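Local coordinates for protein minor fimbrium tip subunit Mfa3 (Porphyromonas gingivalis ATCC 33277, PDB 5NF4) that forms part of the tip of the minor fimbriae, surface filaments that mediate biofilm formation and adhesion to host cells and other oral bacteria, at residues V290-Y304 / D314-Y328. Residues are numbered along the deposited sequence; the frame is centred on the assembly and turned at random.
Sequences VPIITHEGAIPGGQY and DKPSYTVYRNRHYIY
T294 OG1, anti to its carbonyl carbon (chi1 -63°), is gripped twice: it donates to T319 O at 2.5 Å, nearly along the C=O axis, and accepts from Y326 OH at 2.8 Å, lying in the plane of the Y326 ring at its edge. Y326 OH in turn accepts a hydrogen bond from Y321 N, so the relay ties loop to strand. T294 CG2 touches the CD2-CE2 side of Y321, while the backbone N donates to S317 O at 2.9 Å. A second hydroxyl chain runs deeper, Y328 OH to Y304 OH (2.8 Å) and on to a lone pair of P291 O; here the edge of Y328 meets the face of Y304 in an offset edge-to-face pair, planes 84° apart. I293 CG2 touches both P316 CB and Y318 CD1. Nearer the surface, R324 NH2 forms a salt bridge with E296 OE2 (2.6 Å), using the syn lone pair of the carboxylate, the two flat groups nearly coplanar. One water joins S317 N to T294 O. The contact thus fastens the loop after strand 287-291 to strand 324-332 and the loop leading into it; that strand lies between strands 180-205 and 337-345, while F307 of helix 304-308 packs against I293 and P316.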
loop_
_atom_site.group_PDB
_atom_site.type_symbol
_atom_site.label_atom_id
_atom_site.label_comp_id
_atom_site.label_asym_id
_atom_site.label_seq_id
_atom_site.Cartn_x
_atom_site.Cartn_y
_atom_site.Cartn_z
ATOM N N VAL A 290 -8.862 -19.032 2.767
ATOM C CA VAL A 290 -8.080 -18.872 1.560
ATOM C C VAL A 290 -6.885 -18.004 1.908
ATOM O O VAL A 290 -7.013 -16.799 2.041
ATOM C CB VAL A 290 -8.878 -18.233 0.449
ATOM C CG1 VAL A 290 -8.047 -18.118 -0.859
ATOM C CG2 VAL A 290 -10.178 -19.037 0.210
ATOM N N PRO A 291 -5.725 -18.621 2.097
ATOM C CA PRO A 291 -4.515 -17.826 2.374
ATOM C C PRO A 291 -4.191 -16.932 1.191
ATOM O O PRO A 291 -4.364 -17.339 0.043
ATOM C CB PRO A 291 -3.431 -18.895 2.598
ATOM C CG PRO A 291 -4.175 -20.143 2.911
ATOM C CD PRO A 291 -5.435 -20.061 2.070
ATOM N N ILE A 292 -3.714 -15.730 1.486
ATOM C CA ILE A 292 -3.329 -14.752 0.476
ATOM C C ILE A 292 -1.821 -14.863 0.252
ATOM O O ILE A 292 -1.066 -14.960 1.216
ATOM C CB ILE A 292 -3.746 -13.350 0.939
ATOM C CG1 ILE A 292 -5.275 -13.273 1.033
ATOM C CG2 ILE A 292 -3.216 -12.281 -0.006
ATOM C CD1 ILE A 292 -5.756 -12.091 1.845
ATOM N N ILE A 293 -1.404 -14.940 -1.010
ATOM C CA ILE A 293 0.010 -15.074 -1.361
ATOM C C ILE A 293 0.393 -14.055 -2.408
ATOM O O ILE A 293 -0.478 -13.474 -3.056
ATOM C CB ILE A 293 0.338 -16.466 -1.896
ATOM C CG1 ILE A 293 -0.246 -16.677 -3.314
ATOM C CG2 ILE A 293 -0.227 -17.511 -0.974
ATOM C CD1 ILE A 293 -0.044 -18.078 -3.871
ATOM N N THR A 294 1.700 -13.859 -2.563
ATOM C CA THR A 294 2.255 -13.127 -3.686
ATOM C C THR A 294 2.978 -14.116 -4.570
ATOM O O THR A 294 4.024 -14.656 -4.198
ATOM C CB THR A 294 3.230 -12.012 -3.224
ATOM O OG1 THR A 294 2.510 -11.051 -2.438
ATOM C CG2 THR A 294 3.849 -11.346 -4.406
ATOM N N HIS A 295 2.424 -14.347 -5.755
ATOM C CA HIS A 295 3.013 -15.276 -6.707
ATOM C C HIS A 295 2.784 -14.834 -8.128
ATOM O O HIS A 295 1.642 -14.663 -8.543
ATOM C CB HIS A 295 2.417 -16.674 -6.502
ATOM C CG HIS A 295 3.068 -17.718 -7.342
ATOM N ND1 HIS A 295 4.302 -18.251 -7.038
ATOM C CD2 HIS A 295 2.669 -18.313 -8.488
ATOM C CE1 HIS A 295 4.634 -19.131 -7.967
ATOM N NE2 HIS A 295 3.659 -19.190 -8.854
ATOM N N GLU A 296 3.885 -14.599 -8.846
ATOM C CA GLU A 296 3.877 -14.265 -10.265
ATOM C C GLU A 296 3.944 -15.537 -11.088
ATOM O O GLU A 296 4.655 -16.480 -10.741
ATOM C CB GLU A 296 5.077 -13.377 -10.638
ATOM C CG GLU A 296 5.325 -12.197 -9.716
ATOM C CD GLU A 296 4.306 -11.088 -9.885
ATOM O OE1 GLU A 296 3.596 -11.079 -10.917
ATOM O OE2 GLU A 296 4.221 -10.222 -8.983
ATOM N N GLY A 297 3.223 -15.554 -12.195
ATOM C CA GLY A 297 3.349 -16.653 -13.133
ATOM C C GLY A 297 2.538 -17.849 -12.711
ATOM O O GLY A 297 1.703 -17.760 -11.822
ATOM N N ALA A 298 2.799 -18.979 -13.349
ATOM C CA ALA A 298 1.970 -20.158 -13.155
ATOM C C ALA A 298 2.130 -20.746 -11.764
ATOM O O ALA A 298 3.228 -20.799 -11.213
ATOM C CB ALA A 298 2.298 -21.202 -14.192
ATOM N N ILE A 299 1.019 -21.217 -11.217
ATOM C CA ILE A 299 1.023 -21.830 -9.902
ATOM C C ILE A 299 1.509 -23.273 -9.992
ATOM O O ILE A 299 1.032 -24.037 -10.828
ATOM C CB ILE A 299 -0.372 -21.772 -9.276
ATOM C CG1 ILE A 299 -0.641 -20.350 -8.785
ATOM C CG2 ILE A 299 -0.499 -22.770 -8.128
ATOM C CD1 ILE A 299 -2.038 -19.903 -9.013
ATOM N N PRO A 300 2.468 -23.653 -9.131
ATOM C CA PRO A 300 2.891 -25.057 -9.090
ATOM C C PRO A 300 1.709 -25.983 -8.885
ATOM O O PRO A 300 1.020 -25.867 -7.876
ATOM C CB PRO A 300 3.838 -25.108 -7.877
ATOM C CG PRO A 300 4.270 -23.738 -7.669
ATOM C CD PRO A 300 3.135 -22.859 -8.086
ATOM N N GLY A 301 1.471 -26.892 -9.826
ATOM C CA GLY A 301 0.372 -27.831 -9.695
ATOM C C GLY A 301 -0.920 -27.301 -10.287
ATOM O O GLY A 301 -1.881 -28.043 -10.408
ATOM N N GLY A 302 -0.943 -26.016 -10.646
ATOM C CA GLY A 302 -2.068 -25.446 -11.371
ATOM C C GLY A 302 -3.298 -25.128 -10.531
ATOM O O GLY A 302 -4.263 -24.543 -11.030
ATOM N N GLN A 303 -3.278 -25.522 -9.262
ATOM C CA GLN A 303 -4.388 -25.240 -8.355
ATOM C C GLN A 303 -3.931 -24.330 -7.223
ATOM O O GLN A 303 -3.018 -24.659 -6.459
ATOM C CB GLN A 303 -4.966 -26.527 -7.783
ATOM C CG GLN A 303 -5.560 -27.454 -8.820
ATOM C CD GLN A 303 -6.061 -28.712 -8.170
ATOM O OE1 GLN A 303 -7.054 -28.691 -7.444
ATOM N NE2 GLN A 303 -5.349 -29.810 -8.384
ATOM N N TYR A 304 -4.574 -23.176 -7.127
ATOM C CA TYR A 304 -4.217 -22.195 -6.124
ATOM C C TYR A 304 -4.282 -22.765 -4.712
ATOM O O TYR A 304 -3.343 -22.601 -3.939
ATOM C CB TYR A 304 -5.129 -20.978 -6.215
ATOM C CG TYR A 304 -4.756 -19.900 -5.234
ATOM C CD1 TYR A 304 -3.843 -18.917 -5.569
ATOM C CD2 TYR A 304 -5.316 -19.860 -3.962
ATOM C CE1 TYR A 304 -3.491 -17.920 -4.665
ATOM C CE2 TYR A 304 -4.968 -18.874 -3.052
ATOM C CZ TYR A 304 -4.050 -17.907 -3.409
ATOM O OH TYR A 304 -3.694 -16.906 -2.520
ATOM N N ASP A 314 6.937 -27.006 -3.050
ATOM C CA ASP A 314 7.196 -25.574 -3.217
ATOM C C ASP A 314 6.223 -24.805 -2.344
ATOM O O ASP A 314 5.021 -25.053 -2.440
ATOM C CB ASP A 314 7.000 -25.122 -4.663
ATOM C CG ASP A 314 7.941 -25.777 -5.628
ATOM O OD1 ASP A 314 8.961 -26.374 -5.210
ATOM O OD2 ASP A 314 7.639 -25.679 -6.831
ATOM N N LYS A 315 6.724 -23.897 -1.509
ATOM C CA LYS A 315 5.885 -23.041 -0.668
ATOM C C LYS A 315 5.738 -21.623 -1.208
ATOM O O LYS A 315 6.704 -21.053 -1.746
ATOM C CB LYS A 315 6.446 -22.956 0.757
ATOM C CG LYS A 315 6.848 -24.269 1.390
ATOM C CD LYS A 315 5.661 -25.204 1.631
ATOM C CE LYS A 315 6.146 -26.598 2.035
ATOM N NZ LYS A 315 5.021 -27.546 2.266
ATOM N N PRO A 316 4.552 -21.020 -1.041
ATOM C CA PRO A 316 4.436 -19.647 -1.529
ATOM C C PRO A 316 5.122 -18.625 -0.661
ATOM O O PRO A 316 5.512 -18.877 0.474
ATOM C CB PRO A 316 2.941 -19.393 -1.541
ATOM C CG PRO A 316 2.369 -20.363 -0.599
ATOM C CD PRO A 316 3.249 -21.550 -0.575
ATOM N N SER A 317 5.272 -17.445 -1.228
ATOM C CA SER A 317 5.516 -16.270 -0.414
ATOM C C SER A 317 4.170 -15.727 0.054
ATOM O O SER A 317 3.272 -15.494 -0.765
ATOM C CB SER A 317 6.259 -15.217 -1.192
ATOM O OG SER A 317 6.293 -14.039 -0.434
ATOM N N TYR A 318 4.031 -15.517 1.360
ATOM C CA TYR A 318 2.807 -14.997 1.948
ATOM C C TYR A 318 2.885 -13.512 2.258
ATOM O O TYR A 318 1.956 -12.935 2.823
ATOM C CB TYR A 318 2.465 -15.753 3.229
ATOM C CG TYR A 318 2.178 -17.215 3.026
ATOM C CD1 TYR A 318 0.885 -17.651 2.694
ATOM C CD2 TYR A 318 3.193 -18.176 3.153
ATOM C CE1 TYR A 318 0.603 -18.986 2.521
ATOM C CE2 TYR A 318 2.915 -19.528 2.958
ATOM C CZ TYR A 318 1.608 -19.922 2.672
ATOM O OH TYR A 318 1.295 -21.239 2.464
ATOM N N THR A 319 3.980 -12.876 1.870
ATOM C CA THR A 319 4.062 -11.463 2.069
ATOM C C THR A 319 2.974 -10.779 1.246
ATOM O O THR A 319 2.742 -11.131 0.093
ATOM C CB THR A 319 5.430 -10.933 1.670
ATOM O OG1 THR A 319 6.408 -11.389 2.624
ATOM C CG2 THR A 319 5.455 -9.377 1.571
ATOM N N VAL A 320 2.316 -9.811 1.864
ATOM C CA VAL A 320 1.407 -8.910 1.178
ATOM C C VAL A 320 2.171 -7.606 0.942
ATOM O O VAL A 320 2.562 -6.971 1.897
ATOM C CB VAL A 320 0.158 -8.646 2.020
ATOM C CG1 VAL A 320 -0.767 -7.599 1.382
ATOM C CG2 VAL A 320 -0.611 -9.963 2.285
ATOM N N TYR A 321 2.349 -7.211 -0.310
ATOM C CA TYR A 321 3.119 -6.016 -0.664
ATOM C C TYR A 321 2.247 -4.767 -0.840
ATOM O O TYR A 321 1.151 -4.834 -1.410
ATOM C CB TYR A 321 3.897 -6.279 -1.947
ATOM C CG TYR A 321 5.066 -7.222 -1.767
ATOM C CD1 TYR A 321 6.276 -6.770 -1.240
ATOM C CD2 TYR A 321 4.962 -8.558 -2.103
ATOM C CE1 TYR A 321 7.343 -7.637 -1.054
ATOM C CE2 TYR A 321 6.023 -9.429 -1.921
ATOM C CZ TYR A 321 7.218 -8.955 -1.398
ATOM O OH TYR A 321 8.267 -9.822 -1.219
ATOM N N ARG A 322 2.763 -3.610 -0.419
ATOM C CA ARG A 322 2.010 -2.374 -0.611
ATOM C C ARG A 322 1.707 -2.101 -2.080
ATOM O O ARG A 322 2.503 -2.423 -2.969
ATOM C CB ARG A 322 2.777 -1.186 -0.042
ATOM C CG ARG A 322 4.058 -0.873 -0.798
ATOM C CD ARG A 322 4.918 0.202 -0.093
ATOM N NE ARG A 322 5.294 -0.250 1.241
ATOM C CZ ARG A 322 5.230 0.482 2.343
ATOM N NH1 ARG A 322 4.868 1.773 2.280
ATOM N NH2 ARG A 322 5.528 -0.089 3.511
ATOM N N ASN A 323 0.568 -1.472 -2.318
ATOM C CA ASN A 323 0.202 -0.929 -3.609
ATOM C C ASN A 323 0.084 -2.008 -4.686
ATOM O O ASN A 323 0.209 -1.731 -5.870
ATOM C CB ASN A 323 1.206 0.147 -4.034
ATOM C CG ASN A 323 0.556 1.274 -4.850
ATOM O OD1 ASN A 323 -0.488 1.806 -4.491
ATOM N ND2 ASN A 323 1.189 1.634 -5.955
ATOM N N ARG A 324 -0.197 -3.236 -4.259
ATOM C CA ARG A 324 -0.488 -4.300 -5.204
ATOM C C ARG A 324 -1.963 -4.678 -5.066
ATOM O O ARG A 324 -2.605 -4.404 -4.045
ATOM C CB ARG A 324 0.398 -5.522 -4.962
ATOM C CG ARG A 324 1.908 -5.230 -5.098
ATOM C CD ARG A 324 2.340 -4.887 -6.517
ATOM N NE ARG A 324 2.263 -6.001 -7.469
ATOM C CZ ARG A 324 3.057 -7.074 -7.463
ATOM N NH1 ARG A 324 3.997 -7.230 -6.531
ATOM N NH2 ARG A 324 2.896 -8.011 -8.388
ATOM N N HIS A 325 -2.466 -5.316 -6.104
ATOM C CA HIS A 325 -3.886 -5.663 -6.218
ATOM C C HIS A 325 -4.016 -7.186 -6.304
ATOM O O HIS A 325 -3.555 -7.799 -7.277
ATOM C CB HIS A 325 -4.414 -4.937 -7.456
ATOM C CG HIS A 325 -5.896 -5.011 -7.680
ATOM N ND1 HIS A 325 -6.480 -4.498 -8.823
ATOM C CD2 HIS A 325 -6.909 -5.530 -6.942
ATOM C CE1 HIS A 325 -7.785 -4.695 -8.777
ATOM N NE2 HIS A 325 -8.072 -5.319 -7.648
ATOM N N TYR A 326 -4.646 -7.776 -5.281
ATOM C CA TYR A 326 -4.829 -9.211 -5.131
ATOM C C TYR A 326 -6.256 -9.547 -5.545
ATOM O O TYR A 326 -7.224 -9.129 -4.896
ATOM C CB TYR A 326 -4.546 -9.645 -3.681
ATOM C CG TYR A 326 -3.097 -9.437 -3.285
ATOM C CD1 TYR A 326 -2.636 -8.171 -2.939
ATOM C CD2 TYR A 326 -2.186 -10.482 -3.314
ATOM C CE1 TYR A 326 -1.283 -7.945 -2.626
ATOM C CE2 TYR A 326 -0.825 -10.278 -2.982
ATOM C CZ TYR A 326 -0.389 -8.996 -2.645
ATOM O OH TYR A 326 0.956 -8.748 -2.361
ATOM N N ILE A 327 -6.371 -10.276 -6.652
ATOM C CA ILE A 327 -7.661 -10.516 -7.293
ATOM C C ILE A 327 -8.003 -12.000 -7.263
ATOM O O ILE A 327 -7.252 -12.841 -7.760
ATOM C CB ILE A 327 -7.658 -9.996 -8.752
ATOM C CG1 ILE A 327 -7.296 -8.506 -8.775
ATOM C CG2 ILE A 327 -9.027 -10.209 -9.416
ATOM C CD1 ILE A 327 -6.900 -7.989 -10.146
ATOM N N TYR A 328 -9.153 -12.312 -6.667
ATOM C CA TYR A 328 -9.656 -13.675 -6.594
ATOM C C TYR A 328 -10.959 -13.810 -7.352
ATOM O O TYR A 328 -11.835 -12.930 -7.315
ATOM C CB TYR A 328 -9.841 -14.097 -5.120
ATOM C CG TYR A 328 -8.510 -14.171 -4.433
ATOM C CD1 TYR A 328 -7.926 -13.033 -3.898
ATOM C CD2 TYR A 328 -7.798 -15.367 -4.374
ATOM C CE1 TYR A 328 -6.691 -13.087 -3.292
ATOM C CE2 TYR A 328 -6.547 -15.426 -3.775
ATOM C CZ TYR A 328 -6.010 -14.287 -3.227
ATOM O OH TYR A 328 -4.764 -14.340 -2.656
HETATM O O HOH W 1 -0.542 -13.542 3.628
HETATM O O HOH W 2 4.762 -17.286 -4.053
#